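Local coordinates for 3-oxoacyl-(acyl-carrier protein) synthase II (Thermus thermophilus, PDB 1J3N), which probably catalyses the condensation step of fatty acid elongation, in which a chain carried on acyl-carrier protein is lengthened, and works as a homodimer, at residues 5-10 against 249-254; 234-239 against 346-351. One frame throughout, in Å; residues are numbered along the deposited sequence.

Contact 1 (5-10 against 249-254); sequences VVTGLG and ARIYAE
Val6 is gripped from both ends of its backbone. Its N-H points to Ala253 O at 3.1 Å. Its own carbonyl receives Tyr252 N at 3.0 Å, the donor lying close to the C=O direction (173°). The two bonds go to successive residues, Tyr252 and Ala253, set against the single Val6: a classic beta bulge where strand 253-262 joins strand 4-13 in the thiolase-type fold. Ala253 N, the amide the bulge leaves out of the pairing, is buried with no partner in the model. Farther along, a water lies within donating distance of Thr7 O (2.9 Å) and Arg250 O and can bridge them, although it has more acceptors near it than protons.

The Tyr252 ring is sandwiched. Leu9 sends CD1 over the middle of one face in a CH-pi contact, 3.6 Å from the ring centroid, while Arg250 lays CD toward the rim of the opposite face. With CG anti to the carbonyl carbon (chi1 -57°), Leu9 brings CG over the CE2 side of the ring, 3.6 Å from Tyr252 CE2. The Arg250 chain, bent at chi2 and chi3, folds back so that Tyr252 CZ lies over the middle of the guanidinium, the two planes tilted but roughly parallel. Asp85 fixes both polar ends, taking Tyr252 OH on its carboxylate and Arg250 NH2 on its backbone carbonyl.

Val5 and Glu254 form a non-hydrogen-bonded pair. Val5 packs CB on Ile251 CG2 and rests CG1 on Glu254 CG, each at 3.7 Å, while the glutamate carboxylate runs on to a salt bridge with Arg3.

Contact 2 (234-239 against 346-351); sequences GVLVLE and VEAIAT
Gly234 offers only backbone to Val346 and Ile349, and no flat side chain of either segment takes part; the flat groups here are peptides, met by methyls. Val346 CG2 lies 3.8 Å from Gly234 N, and Ile349 CD1 approaches Gly234 CA and, beyond it, Val235 N. This is strand-on-helix packing of the layered thiolase-type fold, strand 232-240 resting on helix 343-357 with an angle of 53° between the two segments. With no side chain on Gly234, the helix comes in until Gly234 CA and Val346 CA are 4.5 Å apart.

Leu236 carries the side-chain part of the contact. Ile349 CG1 lies against CG and both methyls of Leu236, CD1 nearest at 3.7 Å, while Leu236 CD2 also reaches Ala348 CB at 4.3 Å. An alanine here is likely to open a gap against Ile349 CG1 and leave Ala348 CB without its leucine neighbour. Chi1 of -67° turns Ile349 CG1 to Leu236, and the extended chi2 (-176°) carries CD1 on to Gly234 CA.

Val235 turns to the other face of the sheet, onto Ala78 and Ala82 of helix 70-86, so the strand is covered by helices on both sides. Within helix 343-357, the flat carbonyl of Glu347 is approached on opposite faces by two donors of Thr351, the backbone N and OG1, the latter 2.7 Å from Glu347 O.

Overall arrangement
Contacts 1 and 2 meet along neighbouring strands of one sheet, their centres about 8 Å apart, and each ties a part of the N-terminal half to a part of the C-terminal half. The strands 4-13 and 232-240 join them directly: Thr7 OG1 lies 2.7 Å from Glu239 OE1 and Val5 N 2.8 Å from Glu239 O, both probable hydrogen bonds. Helix 343-357 serves both: Ile349 touches Leu9 as well as Leu236, Val352 lies on Tyr252, and Ile349 CD1 is 3.5 Å from Gly10 O. Contact 2 sits deep, about 8 Å from the centre of the chain, whereas contact 1 lies about 17 Å out. The partner subunit touches none of the four segments.

Contact 1 (5-10 against 249-254)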
loop_
_atom_site.group_PDB
_atom_site.type_symbol
_atom_site.label_atom_id
_atom_site.label_comp_id
_atom_site.label_asym_id
_atom_site.label_seq_id
_atom_site.Cartn_x
_atom_site.Cartn_y
_atom_site.Cartn_z
ATOM N N VAL A 5 3.552 21.107 -7.145
ATOM C CA VAL A 5 4.792 21.118 -7.897
ATOM C C VAL A 5 5.903 20.308 -7.236
ATOM O O VAL A 5 5.926 20.125 -6.017
ATOM C CB VAL A 5 5.296 22.561 -8.111
ATOM C CG1 VAL A 5 4.301 23.343 -8.954
ATOM C CG2 VAL A 5 5.521 23.237 -6.767
ATOM N N VAL A 6 6.819 19.831 -8.070
ATOM C CA VAL A 6 7.973 19.035 -7.651
ATOM C C VAL A 6 9.123 20.005 -7.365
ATOM O O VAL A 6 9.545 20.740 -8.253
ATOM C CB VAL A 6 8.398 18.062 -8.788
ATOM C CG1 VAL A 6 9.611 17.238 -8.368
ATOM C CG2 VAL A 6 7.234 17.157 -9.156
ATOM N N THR A 7 9.627 19.998 -6.132
ATOM C CA THR A 7 10.702 20.901 -5.743
ATOM C C THR A 7 11.949 20.196 -5.223
ATOM O O THR A 7 12.929 20.849 -4.854
ATOM C CB THR A 7 10.223 21.867 -4.649
ATOM O OG1 THR A 7 9.863 21.117 -3.478
ATOM C CG2 THR A 7 9.012 22.665 -5.133
ATOM N N GLY A 8 11.907 18.872 -5.174
ATOM C CA GLY A 8 13.052 18.122 -4.694
ATOM C C GLY A 8 13.144 16.761 -5.346
ATOM O O GLY A 8 12.142 16.067 -5.479
ATOM N N LEU A 9 14.346 16.378 -5.764
ATOM C CA LEU A 9 14.549 15.089 -6.392
ATOM C C LEU A 9 15.640 14.325 -5.649
ATOM O O LEU A 9 16.797 14.750 -5.608
ATOM C CB LEU A 9 14.944 15.271 -7.864
ATOM C CG LEU A 9 13.966 16.074 -8.736
ATOM C CD1 LEU A 9 14.610 16.390 -10.072
ATOM C CD2 LEU A 9 12.667 15.294 -8.936
ATOM N N GLY A 10 15.247 13.216 -5.035
ATOM C CA GLY A 10 16.186 12.375 -4.315
ATOM C C GLY A 10 16.279 11.079 -5.090
ATOM O O GLY A 10 15.373 10.252 -5.037
ATOM N N ALA A 249 11.205 28.624 -3.743
ATOM C CA ALA A 249 11.704 27.334 -4.207
ATOM C C ALA A 249 11.967 27.188 -5.702
ATOM O O ALA A 249 11.318 27.811 -6.537
ATOM C CB ALA A 249 10.749 26.239 -3.768
ATOM N N ARG A 250 12.936 26.347 -6.033
ATOM C CA ARG A 250 13.244 26.080 -7.427
ATOM C C ARG A 250 12.226 25.013 -7.799
ATOM O O ARG A 250 12.150 23.968 -7.150
ATOM C CB ARG A 250 14.668 25.534 -7.576
ATOM C CG ARG A 250 15.058 25.211 -9.018
ATOM C CD ARG A 250 15.027 23.717 -9.319
ATOM N NE ARG A 250 16.171 23.034 -8.720
ATOM C CZ ARG A 250 16.219 22.593 -7.467
ATOM N NH1 ARG A 250 15.176 22.747 -6.660
ATOM N NH2 ARG A 250 17.325 22.016 -7.011
ATOM N N ILE A 251 11.425 25.285 -8.820
ATOM C CA ILE A 251 10.406 24.338 -9.251
ATOM C C ILE A 251 10.848 23.620 -10.523
ATOM O O ILE A 251 11.165 24.253 -11.532
ATOM C CB ILE A 251 9.067 25.070 -9.474
ATOM C CG1 ILE A 251 8.576 25.628 -8.139
ATOM C CG2 ILE A 251 8.044 24.140 -10.096
ATOM C CD1 ILE A 251 7.384 26.545 -8.261
ATOM N N TYR A 252 10.878 22.293 -10.459
ATOM C CA TYR A 252 11.298 21.479 -11.590
ATOM C C TYR A 252 10.194 21.321 -12.623
ATOM O O TYR A 252 10.454 21.291 -13.830
ATOM C CB TYR A 252 11.727 20.102 -11.104
ATOM C CG TYR A 252 13.039 20.089 -10.369
ATOM C CD1 TYR A 252 14.238 20.333 -11.043
ATOM C CD2 TYR A 252 13.095 19.770 -9.015
ATOM C CE1 TYR A 252 15.461 20.248 -10.386
ATOM C CE2 TYR A 252 14.310 19.684 -8.349
ATOM C CZ TYR A 252 15.488 19.918 -9.041
ATOM O OH TYR A 252 16.695 19.787 -8.393
ATOM N N ALA A 253 8.966 21.209 -12.133
ATOM C CA ALA A 253 7.799 21.040 -12.989
ATOM C C ALA A 253 6.548 20.946 -12.129
ATOM O O ALA A 253 6.612 20.991 -10.897
ATOM C CB ALA A 253 7.939 19.770 -13.820
ATOM N N GLU A 254 5.407 20.803 -12.784
ATOM C CA GLU A 254 4.157 20.677 -12.061
ATOM C C GLU A 254 3.559 19.296 -12.314
ATOM O O GLU A 254 3.565 18.812 -13.442
ATOM C CB GLU A 254 3.162 21.741 -12.519
ATOM C CG GLU A 254 2.006 21.931 -11.547
ATOM C CD GLU A 254 0.818 22.649 -12.163
ATOM O OE1 GLU A 254 1.010 23.409 -13.135
ATOM O OE2 GLU A 254 -0.311 22.459 -11.661
HETATM O O HOH W 1 13.048 23.715 -4.347
#

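Contact 2 (234-239 against 346-351)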
loop_
_atom_site.group_PDB
_atom_site.type_symbol
_atom_site.label_atom_id
_atom_site.label_comp_id
_atom_site.label_asym_id
_atom_site.label_seq_id
_atom_site.Cartn_x
_atom_site.Cartn_y
_atom_site.Cartn_z
ATOM N N GLY A 234 13.468 6.282 -5.205
ATOM C CA GLY A 234 13.209 7.595 -5.745
ATOM C C GLY A 234 12.237 8.264 -4.803
ATOM O O GLY A 234 11.142 7.741 -4.572
ATOM N N VAL A 235 12.649 9.395 -4.237
ATOM C CA VAL A 235 11.801 10.157 -3.331
ATOM C C VAL A 235 11.757 11.589 -3.843
ATOM O O VAL A 235 12.797 12.236 -4.028
ATOM C CB VAL A 235 12.340 10.134 -1.877
ATOM C CG1 VAL A 235 11.479 11.023 -0.989
ATOM C CG2 VAL A 235 12.318 8.712 -1.342
ATOM N N LEU A 236 10.553 12.074 -4.111
ATOM C CA LEU A 236 10.404 13.426 -4.612
ATOM C C LEU A 236 9.694 14.276 -3.578
ATOM O O LEU A 236 8.901 13.774 -2.790
ATOM C CB LEU A 236 9.602 13.434 -5.924
ATOM C CG LEU A 236 10.186 12.680 -7.135
ATOM C CD1 LEU A 236 10.070 11.162 -6.942
ATOM C CD2 LEU A 236 9.431 13.093 -8.384
ATOM N N VAL A 237 10.008 15.563 -3.568
ATOM C CA VAL A 237 9.357 16.493 -2.657
ATOM C C VAL A 237 8.180 17.097 -3.429
ATOM O O VAL A 237 8.390 17.813 -4.399
ATOM C CB VAL A 237 10.311 17.641 -2.228
ATOM C CG1 VAL A 237 9.555 18.660 -1.383
ATOM C CG2 VAL A 237 11.490 17.081 -1.438
ATOM N N LEU A 238 6.950 16.782 -3.029
ATOM C CA LEU A 238 5.782 17.355 -3.696
ATOM C C LEU A 238 5.367 18.497 -2.782
ATOM O O LEU A 238 5.436 18.374 -1.561
ATOM C CB LEU A 238 4.654 16.335 -3.836
ATOM C CG LEU A 238 4.937 15.103 -4.698
ATOM C CD1 LEU A 238 3.601 14.448 -5.046
ATOM C CD2 LEU A 238 5.682 15.488 -5.973
ATOM N N GLU A 239 4.936 19.604 -3.370
ATOM C CA GLU A 239 4.615 20.784 -2.584
ATOM C C GLU A 239 3.514 21.616 -3.222
ATOM O O GLU A 239 3.441 21.742 -4.450
ATOM C CB GLU A 239 5.891 21.626 -2.480
ATOM C CG GLU A 239 6.077 22.471 -1.240
ATOM C CD GLU A 239 7.404 23.237 -1.281
ATOM O OE1 GLU A 239 8.394 22.696 -1.820
ATOM O OE2 GLU A 239 7.462 24.372 -0.773
ATOM N N VAL A 346 11.723 6.679 -9.577
ATOM C CA VAL A 346 12.946 7.099 -10.260
ATOM C C VAL A 346 12.688 7.545 -11.701
ATOM O O VAL A 346 13.377 8.432 -12.221
ATOM C CB VAL A 346 14.004 5.963 -10.234
ATOM C CG1 VAL A 346 15.190 6.316 -11.121
ATOM C CG2 VAL A 346 14.482 5.750 -8.795
ATOM N N GLU A 347 11.703 6.925 -12.347
ATOM C CA GLU A 347 11.346 7.269 -13.724
ATOM C C GLU A 347 10.600 8.593 -13.751
ATOM O O GLU A 347 10.628 9.314 -14.749
ATOM C CB GLU A 347 10.485 6.166 -14.342
ATOM C CG GLU A 347 11.302 5.042 -14.947
ATOM C CD GLU A 347 10.572 3.713 -14.955
ATOM O OE1 GLU A 347 9.351 3.696 -15.231
ATOM O OE2 GLU A 347 11.223 2.679 -14.691
ATOM N N ALA A 348 9.920 8.911 -12.652
ATOM C CA ALA A 348 9.210 10.174 -12.559
ATOM C C ALA A 348 10.284 11.252 -12.438
ATOM O O ALA A 348 10.127 12.367 -12.940
ATOM C CB ALA A 348 8.289 10.189 -11.327
ATOM N N ILE A 349 11.377 10.918 -11.755
ATOM C CA ILE A 349 12.475 11.857 -11.604
ATOM C C ILE A 349 13.081 12.165 -12.977
ATOM O O ILE A 349 13.302 13.329 -13.328
ATOM C CB ILE A 349 13.548 11.299 -10.642
ATOM C CG1 ILE A 349 12.952 11.216 -9.220
ATOM C CG2 ILE A 349 14.789 12.197 -10.667
ATOM C CD1 ILE A 349 13.920 10.783 -8.142
ATOM N N ALA A 350 13.330 11.116 -13.755
ATOM C CA ALA A 350 13.894 11.264 -15.089
ATOM C C ALA A 350 12.946 12.087 -15.963
ATOM O O ALA A 350 13.383 12.941 -16.739
ATOM C CB ALA A 350 14.128 9.883 -15.716
ATOM N N THR A 351 11.647 11.834 -15.824
ATOM C CA THR A 351 10.639 12.545 -16.611
ATOM C C THR A 351 10.583 14.022 -16.239
ATOM O O THR A 351 10.419 14.882 -17.102
ATOM C CB THR A 351 9.241 11.909 -16.425
ATOM O OG1 THR A 351 9.304 10.519 -16.782
ATOM C CG2 THR A 351 8.218 12.603 -17.310
#